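Local atomic coordinates of transposon Tn7 transposition protein tnsA (Escherichia coli, PDB entry 1T0F), a protein that cuts the 5' DNA strands at the ends of transposon Tn7 as a metal-dependent, restriction enzyme-like endonuclease, forming the transposase together with TnsB. Residues T37-H48 against H60-A68. Residues are numbered along the deposited sequence; the frame is centred on the assembly and turned at random.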
loop_
_atom_site.group_PDB
_atom_site.type_symbol
_atom_site.label_atom_id
_atom_site.label_comp_id
_atom_site.label_asym_id
_atom_site.label_seq_id
_atom_site.Cartn_x
_atom_site.Cartn_y
_atom_site.Cartn_z
ATOM N N THR A 37 -3.200 -12.140 1.904
ATOM C CA THR A 37 -3.801 -11.579 3.106
ATOM C C THR A 37 -2.694 -11.400 4.138
ATOM O O THR A 37 -1.570 -11.857 3.927
ATOM C CB THR A 37 -4.873 -12.521 3.689
ATOM O OG1 THR A 37 -4.238 -13.685 4.238
ATOM C CG2 THR A 37 -5.839 -12.949 2.606
ATOM N N VAL A 38 -2.999 -10.737 5.250
ATOM C CA VAL A 38 -2.001 -10.521 6.293
ATOM C C VAL A 38 -1.460 -11.854 6.830
ATOM O O VAL A 38 -0.436 -11.890 7.515
ATOM C CB VAL A 38 -2.576 -9.702 7.472
ATOM C CG1 VAL A 38 -2.968 -8.306 6.992
ATOM C CG2 VAL A 38 -3.773 -10.426 8.079
ATOM N N GLN A 39 -2.151 -12.945 6.511
ATOM C CA GLN A 39 -1.719 -14.272 6.948
ATOM C C GLN A 39 -0.452 -14.658 6.191
ATOM O O GLN A 39 0.341 -15.463 6.669
ATOM C CB GLN A 39 -2.810 -15.309 6.677
ATOM C CG GLN A 39 -4.123 -15.050 7.400
ATOM C CD GLN A 39 -3.982 -15.068 8.915
ATOM O OE1 GLN A 39 -3.358 -14.182 9.505
ATOM N NE2 GLN A 39 -4.561 -16.083 9.551
ATOM N N GLU A 40 -0.273 -14.084 5.005
ATOM C CA GLU A 40 0.901 -14.362 4.187
ATOM C C GLU A 40 2.026 -13.354 4.414
ATOM O O GLU A 40 2.946 -13.245 3.600
ATOM C CB GLU A 40 0.532 -14.373 2.701
ATOM C CG GLU A 40 -0.208 -15.618 2.231
ATOM C CD GLU A 40 -1.654 -15.670 2.694
ATOM O OE1 GLU A 40 -2.419 -14.735 2.365
ATOM O OE2 GLU A 40 -2.027 -16.648 3.380
ATOM N N VAL A 41 1.958 -12.614 5.514
ATOM C CA VAL A 41 2.992 -11.633 5.810
ATOM C C VAL A 41 4.321 -12.340 6.086
ATOM O O VAL A 41 4.365 -13.338 6.807
ATOM C CB VAL A 41 2.615 -10.768 7.037
ATOM C CG1 VAL A 41 2.454 -11.646 8.268
ATOM C CG2 VAL A 41 3.677 -9.704 7.274
ATOM N N PRO A 42 5.421 -11.842 5.497
ATOM C CA PRO A 42 6.723 -12.475 5.728
ATOM C C PRO A 42 7.164 -12.298 7.177
ATOM O O PRO A 42 6.924 -11.255 7.782
ATOM C CB PRO A 42 7.636 -11.754 4.739
ATOM C CG PRO A 42 7.026 -10.392 4.656
ATOM C CD PRO A 42 5.549 -10.701 4.575
ATOM N N SER A 43 7.803 -13.323 7.730
ATOM C CA SER A 43 8.272 -13.288 9.113
ATOM C C SER A 43 9.219 -12.123 9.401
ATOM O O SER A 43 9.549 -11.856 10.557
ATOM C CB SER A 43 8.965 -14.611 9.457
ATOM O OG SER A 43 9.953 -14.934 8.492
ATOM N N SER A 44 9.643 -11.426 8.351
ATOM C CA SER A 44 10.559 -10.300 8.505
ATOM C C SER A 44 9.841 -8.957 8.568
ATOM O O SER A 44 10.490 -7.910 8.580
ATOM C CB SER A 44 11.554 -10.260 7.344
ATOM O OG SER A 44 10.943 -9.739 6.171
ATOM N N GLY A 45 8.512 -8.977 8.604
ATOM C CA GLY A 45 7.785 -7.721 8.645
ATOM C C GLY A 45 6.535 -7.680 9.502
ATOM O O GLY A 45 6.219 -8.629 10.221
ATOM N N ARG A 46 5.823 -6.560 9.420
ATOM C CA ARG A 46 4.599 -6.356 10.184
ATOM C C ARG A 46 3.421 -6.127 9.246
ATOM O O ARG A 46 3.545 -5.429 8.242
ATOM C CB ARG A 46 4.759 -5.155 11.122
ATOM C CG ARG A 46 3.507 -4.821 11.920
ATOM C CD ARG A 46 3.768 -3.789 13.018
ATOM N NE ARG A 46 4.213 -2.499 12.499
ATOM C CZ ARG A 46 4.187 -1.366 13.198
ATOM N NH1 ARG A 46 3.735 -1.365 14.447
ATOM N NH2 ARG A 46 4.606 -0.231 12.650
ATOM N N SER A 47 2.277 -6.713 9.577
ATOM C CA SER A 47 1.090 -6.564 8.744
ATOM C C SER A 47 0.117 -5.568 9.360
ATOM O O SER A 47 0.192 -5.255 10.550
ATOM C CB SER A 47 0.389 -7.908 8.571
ATOM O OG SER A 47 -0.152 -8.341 9.803
ATOM N N HIS A 48 -0.799 -5.079 8.536
ATOM C CA HIS A 48 -1.792 -4.110 8.969
ATOM C C HIS A 48 -3.109 -4.381 8.259
ATOM O O HIS A 48 -3.139 -4.703 7.068
ATOM C CB HIS A 48 -1.349 -2.685 8.606
ATOM C CG HIS A 48 -0.024 -2.290 9.178
ATOM N ND1 HIS A 48 0.128 -1.853 10.476
ATOM C CD2 HIS A 48 1.212 -2.256 8.620
ATOM C CE1 HIS A 48 1.401 -1.566 10.694
ATOM N NE2 HIS A 48 2.079 -1.803 9.585
ATOM N N HIS A 60 -5.653 -5.357 3.299
ATOM C CA HIS A 60 -4.566 -6.192 3.805
ATOM C C HIS A 60 -3.234 -5.679 3.308
ATOM O O HIS A 60 -2.921 -5.805 2.127
ATOM C CB HIS A 60 -4.739 -7.626 3.318
ATOM C CG HIS A 60 -5.851 -8.358 3.994
ATOM N ND1 HIS A 60 -5.636 -9.243 5.027
ATOM C CD2 HIS A 60 -7.190 -8.316 3.804
ATOM C CE1 HIS A 60 -6.796 -9.719 5.444
ATOM N NE2 HIS A 60 -7.755 -9.172 4.718
ATOM N N LEU A 61 -2.448 -5.116 4.219
ATOM C CA LEU A 61 -1.140 -4.577 3.879
ATOM C C LEU A 61 -0.105 -5.443 4.597
ATOM O O LEU A 61 -0.240 -5.723 5.792
ATOM C CB LEU A 61 -1.061 -3.114 4.325
ATOM C CG LEU A 61 -2.270 -2.307 3.820
ATOM C CD1 LEU A 61 -2.226 -0.890 4.385
ATOM C CD2 LEU A 61 -2.284 -2.290 2.308
ATOM N N LEU A 62 0.918 -5.866 3.860
ATOM C CA LEU A 62 1.939 -6.751 4.413
ATOM C C LEU A 62 3.267 -6.160 4.897
ATOM O O LEU A 62 4.217 -6.904 5.145
ATOM C CB LEU A 62 2.201 -7.882 3.412
ATOM C CG LEU A 62 1.136 -8.991 3.384
ATOM C CD1 LEU A 62 -0.264 -8.408 3.207
ATOM C CD2 LEU A 62 1.460 -9.957 2.255
ATOM N N SER A 63 3.337 -4.838 5.044
ATOM C CA SER A 63 4.547 -4.184 5.543
ATOM C C SER A 63 4.227 -2.739 5.907
ATOM O O SER A 63 3.194 -2.211 5.494
ATOM C CB SER A 63 5.655 -4.198 4.486
ATOM O OG SER A 63 5.388 -3.280 3.439
ATOM N N ASP A 64 5.113 -2.108 6.678
ATOM C CA ASP A 64 4.923 -0.715 7.063
ATOM C C ASP A 64 5.022 0.151 5.811
ATOM O O ASP A 64 4.387 1.204 5.721
ATOM C CB ASP A 64 5.988 -0.264 8.069
ATOM C CG ASP A 64 5.831 -0.918 9.434
ATOM O OD1 ASP A 64 4.795 -1.569 9.686
ATOM O OD2 ASP A 64 6.750 -0.769 10.265
ATOM N N LEU A 65 5.819 -0.291 4.843
ATOM C CA LEU A 65 5.969 0.462 3.606
ATOM C C LEU A 65 4.668 0.451 2.809
ATOM O O LEU A 65 4.281 1.464 2.222
ATOM C CB LEU A 65 7.106 -0.112 2.761
ATOM C CG LEU A 65 7.438 0.675 1.495
ATOM C CD1 LEU A 65 7.424 2.170 1.777
ATOM C CD2 LEU A 65 8.816 0.222 0.970
ATOM N N GLU A 66 4.000 -0.702 2.779
ATOM C CA GLU A 66 2.725 -0.813 2.072
ATOM C C GLU A 66 1.692 0.055 2.780
ATOM O O GLU A 66 0.836 0.666 2.137
ATOM C CB GLU A 66 2.255 -2.270 2.032
ATOM C CG GLU A 66 2.879 -3.071 0.890
ATOM C CD GLU A 66 2.491 -4.546 0.922
ATOM O OE1 GLU A 66 1.346 -4.851 1.323
ATOM O OE2 GLU A 66 3.330 -5.391 0.527
ATOM N N LEU A 67 1.768 0.099 4.108
ATOM C CA LEU A 67 0.858 0.938 4.887
ATOM C C LEU A 67 1.054 2.402 4.481
ATOM O O LEU A 67 0.083 3.139 4.275
ATOM C CB LEU A 67 1.141 0.789 6.388
ATOM C CG LEU A 67 0.402 1.743 7.338
ATOM C CD1 LEU A 67 -1.102 1.490 7.265
ATOM C CD2 LEU A 67 0.914 1.537 8.764
ATOM N N ALA A 68 2.310 2.829 4.371
ATOM C CA ALA A 68 2.592 4.219 3.996
ATOM C C ALA A 68 2.014 4.569 2.618
ATOM O O ALA A 68 1.443 5.646 2.424
ATOM C CB ALA A 68 4.094 4.472 4.018
#
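Asp64 OD1 takes two donors from the facing segment, His48 NE2 at 2.7 Å and Arg46 NE at 3.0 Å, where the antiparallel hairpin of strands 48-51 and 58-61 runs into helix 64-75 of the PDDEXK-type nuclease fold. The two use different sides of the oxygen: Arg46 NE comes in on the syn lone pair, within the guanidinium plane, while the His48 donor arrives on the anti side, in its own ring plane. Arg46 reaches the carboxylate by a chain extended through chi1 and chi2 and bent about CG-CD (chi3 62°), and its NH2 adds weak bonds. Across one face of the His48 imidazole, Leu67 CD2 makes a CH-pi contact 3.6 Å from the ring centroid, which, with the NE2 bond, probably limits rotation of the ring. With an alanine here instead of Asp64, Arg46 NE and His48 NE2 would probably lose their shared acceptor, and the imidazole would be freer to turn. Behind these side chains, His48 and Leu61 form a hydrogen-bonded antiparallel pair, with N-to-O distances of 2.9 Å (His48 N to Leu61 O) and 3.0 Å (Leu61 N to His48 O). Farther along, Leu62 lays CD1 against Thr37 O (3.8 Å), beside the short 3-10 segment 38-39, and His60 ND1 accepts from Val38 N at 3.0 Å. Ser63, the N-cap, accepts from Glu66 N through OG, while OE1 of catalytic Glu66 receives Leu62 N at 2.8 Å, from above the carboxylate plane.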